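PDB 1KJN: MTH0777 from Methanothermobacter thermautotrophicus, which is of unknown function and belongs to the DUF1890 family, folding as an alpha/beta protein around a parallel sheet. Local coordinates for residues A108-R113 with E120-I125. Residues are numbered along the deposited sequence; the frame is centred on the assembly and turned at random.
Sequences AIIFDR and ELVNEI
Ile110 overlaps one turn of helix 115-128, its CG2 branch on the Leu121 side chain, its CD1 end on Leu121 O, Val122 and Ile125. Ile110 CG2 lies 3.7 Å from Leu121 CB and near Leu121 CD1, the two side chains set at a slant to each other. With CG1 anti to the carbonyl carbon (chi1 -58°) and the chain extended beyond it, Ile110 CD1 reaches across to the helix backbone, 3.8 Å from Val122 CA. There Ile110 CD1 also packs against the carbonyl oxygen of Leu121, already the acceptor for Ile125 N one turn on, and against Ile125 CG1 at 3.8 Å. Val122 adds CG2, 4.0 Å from Ile110 CD1. Two residues back along the strand, Ala108 makes a lighter contact, its CB 4.1 Å from Ile125 CG2. No hydrogen bond joins the segments; the interface is apolar and largely buried. Cutting Ile110 back to an alanine is likely to open a gap over Leu121 and Val122 and leave Ile125 CG1 without the methyl it packs on. Segments 108-111 and 120-125 run nearly antiparallel (159°), their axes 9.0 Å apart at closest approach, as befits the first half of the beta-alpha-beta crossover from strand 105-111 through helix 115-128 to strand 132-136. Strand 132-136 continues this packing through Ile133, touching Ile110 and Ile125, and Ala135, touching Ile110 and Val122, while helix 89-102 flanks it with Leu95 against Ala108 and Ala92 against Ile125.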
loop_
_atom_site.group_PDB
_atom_site.type_symbol
_atom_site.label_atom_id
_atom_site.label_comp_id
_atom_site.label_asym_id
_atom_site.label_seq_id
_atom_site.Cartn_x
_atom_site.Cartn_y
_atom_site.Cartn_z
ATOM N N ALA A 108 18.733 -7.111 0.964
ATOM C CA ALA A 108 18.435 -5.948 0.148
ATOM C C ALA A 108 17.399 -6.360 -0.874
ATOM O O ALA A 108 17.566 -7.384 -1.536
ATOM C CB ALA A 108 19.657 -5.471 -0.544
ATOM N N ILE A 109 16.323 -5.579 -0.983
ATOM C CA ILE A 109 15.256 -5.844 -1.952
ATOM C C ILE A 109 15.299 -4.633 -2.897
ATOM O O ILE A 109 14.877 -3.514 -2.557
ATOM C CB ILE A 109 13.894 -6.003 -1.243
ATOM C CG1 ILE A 109 13.906 -7.299 -0.419
ATOM C CG2 ILE A 109 12.734 -6.015 -2.258
ATOM C CD1 ILE A 109 12.711 -7.498 0.495
ATOM N N ILE A 110 15.933 -4.860 -4.038
ATOM C CA ILE A 110 16.151 -3.844 -5.051
ATOM C C ILE A 110 15.132 -3.880 -6.171
ATOM O O ILE A 110 14.889 -4.930 -6.758
ATOM C CB ILE A 110 17.571 -3.991 -5.623
ATOM C CG1 ILE A 110 18.581 -3.864 -4.472
ATOM C CG2 ILE A 110 17.804 -2.988 -6.759
ATOM C CD1 ILE A 110 20.034 -4.083 -4.858
ATOM N N PHE A 111 14.563 -2.718 -6.484
ATOM C CA PHE A 111 13.564 -2.649 -7.531
ATOM C C PHE A 111 13.478 -1.321 -8.255
ATOM O O PHE A 111 13.651 -0.253 -7.671
ATOM C CB PHE A 111 12.186 -3.027 -6.979
ATOM C CG PHE A 111 11.674 -2.092 -5.923
ATOM C CD1 PHE A 111 12.183 -2.139 -4.623
ATOM C CD2 PHE A 111 10.702 -1.145 -6.231
ATOM C CE1 PHE A 111 11.734 -1.251 -3.641
ATOM C CE2 PHE A 111 10.246 -0.252 -5.263
ATOM C CZ PHE A 111 10.762 -0.304 -3.962
ATOM N N ASP A 112 13.198 -1.421 -9.549
ATOM C CA ASP A 112 13.028 -0.294 -10.447
ATOM C C ASP A 112 12.638 -0.939 -11.785
ATOM O O ASP A 112 12.954 -2.106 -12.027
ATOM C CB ASP A 112 14.339 0.489 -10.582
ATOM C CG ASP A 112 14.155 1.807 -11.313
ATOM O OD1 ASP A 112 14.002 2.842 -10.643
ATOM O OD2 ASP A 112 14.161 1.807 -12.557
ATOM N N ARG A 113 11.940 -0.209 -12.645
ATOM C CA ARG A 113 11.553 -0.776 -13.939
ATOM C C ARG A 113 12.699 -0.794 -14.941
ATOM O O ARG A 113 12.710 -1.593 -15.872
ATOM C CB ARG A 113 10.346 -0.041 -14.519
ATOM C CG ARG A 113 9.037 -0.464 -13.874
ATOM C CD ARG A 113 8.740 -1.948 -14.105
ATOM N NE ARG A 113 8.384 -2.219 -15.495
ATOM C CZ ARG A 113 8.035 -3.412 -15.972
ATOM N NH1 ARG A 113 7.992 -4.478 -15.178
ATOM N NH2 ARG A 113 7.719 -3.536 -17.255
ATOM N N GLU A 120 23.069 -0.872 -11.395
ATOM C CA GLU A 120 23.890 0.033 -10.596
ATOM C C GLU A 120 23.632 -0.196 -9.109
ATOM O O GLU A 120 24.566 -0.294 -8.317
ATOM C CB GLU A 120 23.567 1.482 -10.940
ATOM C CG GLU A 120 23.666 1.809 -12.423
ATOM C CD GLU A 120 23.053 3.165 -12.782
ATOM O OE1 GLU A 120 22.086 3.600 -12.111
ATOM O OE2 GLU A 120 23.534 3.791 -13.752
ATOM N N LEU A 121 22.360 -0.304 -8.737
ATOM C CA LEU A 121 21.989 -0.527 -7.341
ATOM C C LEU A 121 22.490 -1.886 -6.855
ATOM O O LEU A 121 23.013 -2.012 -5.752
ATOM C CB LEU A 121 20.473 -0.394 -7.174
ATOM C CG LEU A 121 19.966 1.042 -7.301
ATOM C CD1 LEU A 121 18.457 1.077 -7.445
ATOM C CD2 LEU A 121 20.402 1.843 -6.104
ATOM N N VAL A 122 22.380 -2.888 -7.714
ATOM C CA VAL A 122 22.836 -4.232 -7.388
ATOM C C VAL A 122 24.344 -4.214 -7.176
ATOM O O VAL A 122 24.835 -4.714 -6.163
ATOM C CB VAL A 122 22.452 -5.235 -8.505
ATOM C CG1 VAL A 122 23.211 -6.542 -8.348
ATOM C CG2 VAL A 122 20.943 -5.496 -8.479
ATOM N N ASN A 123 25.074 -3.590 -8.099
ATOM C CA ASN A 123 26.537 -3.522 -7.982
ATOM C C ASN A 123 26.952 -2.792 -6.717
ATOM O O ASN A 123 27.825 -3.252 -5.981
ATOM C CB ASN A 123 27.149 -2.839 -9.200
ATOM C CG ASN A 123 27.013 -3.667 -10.447
ATOM O OD1 ASN A 123 26.998 -4.894 -10.385
ATOM N ND2 ASN A 123 26.896 -3.003 -11.592
ATOM N N GLU A 124 26.266 -1.687 -6.442
ATOM C CA GLU A 124 26.536 -0.875 -5.269
ATOM C C GLU A 124 26.441 -1.670 -3.964
ATOM O O GLU A 124 27.343 -1.602 -3.124
ATOM C CB GLU A 124 25.589 0.323 -5.236
ATOM C CG GLU A 124 25.671 1.166 -3.965
ATOM C CD GLU A 124 27.010 1.868 -3.787
ATOM O OE1 GLU A 124 28.069 1.274 -4.070
ATOM O OE2 GLU A 124 26.996 3.030 -3.347
ATOM N N ILE A 125 25.357 -2.425 -3.799
ATOM C CA ILE A 125 25.155 -3.239 -2.607
ATOM C C ILE A 125 26.211 -4.348 -2.513
ATOM O O ILE A 125 26.694 -4.643 -1.423
ATOM C CB ILE A 125 23.735 -3.867 -2.580
ATOM C CG1 ILE A 125 22.664 -2.767 -2.475
ATOM C CG2 ILE A 125 23.617 -4.865 -1.438
ATOM C CD1 ILE A 125 22.703 -1.948 -1.161
#